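Local coordinates for flagellar protein FlgA (Thermotoga maritima, PDB 3FRN) that probably acts as a periplasmic chaperone in assembly of the P-ring of the flagellar basal body, at residues V198-A201 / D202-K205. Numbering follows the deposited sequence.
Sequences VLTA and DMVK
Thr200 and Asp202 meet through their side chains. Asp202 has two conformers, and what follows holds for the one modelled here. The hydroxyl OG1 of Thr200 gives a hydrogen bond of 2.8 Å to OD1 of Asp202. It comes from above the carboxylate plane, 49° out of it. In this conformer Asp202 has CG between its backbone N and carbonyl carbon (chi1 49°), which turns the carboxylate back toward the threonine. With a valine at Thr200, the Asp202 carboxylate would probably be left without this hydroxyl donor in the modelled conformer.

Two backbone bonds follow along the chain. N of Met203 donates to O of Thr200 at 3.0 Å. The bond from N of Val204 to O of Ala201 is weak, at 3.5 Å.

These i to i+3 links belong to a short 3-10 segment, residues 201-203, in the SAF domain. The segment leads directly into the short strand 204-205, which pairs antiparallel with strand 188-189. Before it, Leu199 bonds through its backbone to Val146 of the long strand 132-148.

The apolar contact is between Met203 and Leu199. The methionine chain bends at chi3 (-68°), which brings CE back over the backbone before the turn. CE of Met203 lies 3.6 Å from CD1 of Leu199. Close carbon-oxygen approaches accompany it. CE of Met203 is also 3.2 Å from O of Val198. Nearer its root, CG of Met203 lies 3.3 Å from OG1 of Thr200. Separately, CG2 of Val204 rests 3.7 Å from O of Ala201. Leu199 also touches Leu148 of strand 132-148 and Val163 of strand 163-169.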
loop_
_atom_site.group_PDB
_atom_site.type_symbol
_atom_site.label_atom_id
_atom_site.label_comp_id
_atom_site.label_asym_id
_atom_site.label_seq_id
_atom_site.Cartn_x
_atom_site.Cartn_y
_atom_site.Cartn_z
ATOM N N VAL A 198 -12.519 1.923 1.347
ATOM C CA VAL A 198 -11.377 2.507 0.642
ATOM C C VAL A 198 -11.636 2.379 -0.838
ATOM O O VAL A 198 -11.825 1.268 -1.343
ATOM C CB VAL A 198 -10.067 1.759 0.955
ATOM C CG1 VAL A 198 -8.902 2.335 0.141
ATOM C CG2 VAL A 198 -9.768 1.802 2.446
ATOM N N LEU A 199 -11.648 3.517 -1.524
ATOM C CA LEU A 199 -11.994 3.561 -2.931
ATOM C C LEU A 199 -10.815 3.044 -3.720
ATOM O O LEU A 199 -9.679 3.363 -3.404
ATOM C CB LEU A 199 -12.351 4.996 -3.345
ATOM C CG LEU A 199 -13.744 5.200 -3.945
ATOM C CD1 LEU A 199 -14.732 4.215 -3.361
ATOM C CD2 LEU A 199 -14.245 6.611 -3.695
ATOM N N THR A 200 -11.081 2.206 -4.716
ATOM C CA THR A 200 -10.031 1.721 -5.600
ATOM C C THR A 200 -10.436 1.857 -7.068
ATOM O O THR A 200 -11.621 1.875 -7.391
ATOM C CB THR A 200 -9.627 0.239 -5.316
ATOM O OG1 THR A 200 -10.726 -0.633 -5.600
ATOM C CG2 THR A 200 -9.163 0.033 -3.869
ATOM N N ALA A 201 -9.433 1.929 -7.944
ATOM C CA ALA A 201 -9.623 2.112 -9.378
ATOM C C ALA A 201 -10.650 1.168 -10.017
ATOM O O ALA A 201 -11.415 1.572 -10.895
ATOM C CB ALA A 201 -8.281 2.002 -10.086
ATOM N N ASP A 202 -10.689 -0.070 -9.537
ATOM C CA ASP A 202 -11.543 -1.109 -10.112
ATOM C C ASP A 202 -13.018 -0.979 -9.732
ATOM O O ASP A 202 -13.851 -1.759 -10.189
ATOM C CB ASP A 202 -11.026 -2.495 -9.713
ATOM C CG ASP A 202 -10.748 -2.610 -8.223
ATOM O OD1 ASP A 202 -9.685 -2.129 -7.767
ATOM O OD2 ASP A 202 -11.590 -3.194 -7.511
ATOM N N MET A 203 -13.346 0.006 -8.900
ATOM C CA MET A 203 -14.719 0.162 -8.415
ATOM C C MET A 203 -15.460 1.294 -9.098
ATOM O O MET A 203 -16.677 1.452 -8.938
ATOM C CB MET A 203 -14.711 0.396 -6.910
ATOM C CG MET A 203 -13.975 -0.682 -6.158
ATOM S SD MET A 203 -14.442 -0.777 -4.442
ATOM C CE MET A 203 -13.794 0.727 -3.830
ATOM N N VAL A 204 -14.715 2.084 -9.859
ATOM C CA VAL A 204 -15.250 3.279 -10.472
ATOM C C VAL A 204 -14.944 3.263 -11.959
ATOM O O VAL A 204 -14.090 2.508 -12.420
ATOM C CB VAL A 204 -14.667 4.568 -9.818
ATOM C CG1 VAL A 204 -15.022 4.642 -8.342
ATOM C CG2 VAL A 204 -13.161 4.656 -10.009
ATOM N N LYS A 205 -15.663 4.081 -12.715
ATOM C CA LYS A 205 -15.339 4.269 -14.116
ATOM C C LYS A 205 -15.466 5.729 -14.454
ATOM O O LYS A 205 -16.143 6.477 -13.750
ATOM C CB LYS A 205 -16.226 3.411 -15.024
ATOM C CG LYS A 205 -17.701 3.730 -14.995
ATOM C CD LYS A 205 -18.437 2.865 -15.994
ATOM C CE LYS A 205 -19.934 3.001 -15.830
ATOM N NZ LYS A 205 -20.635 1.763 -16.276
#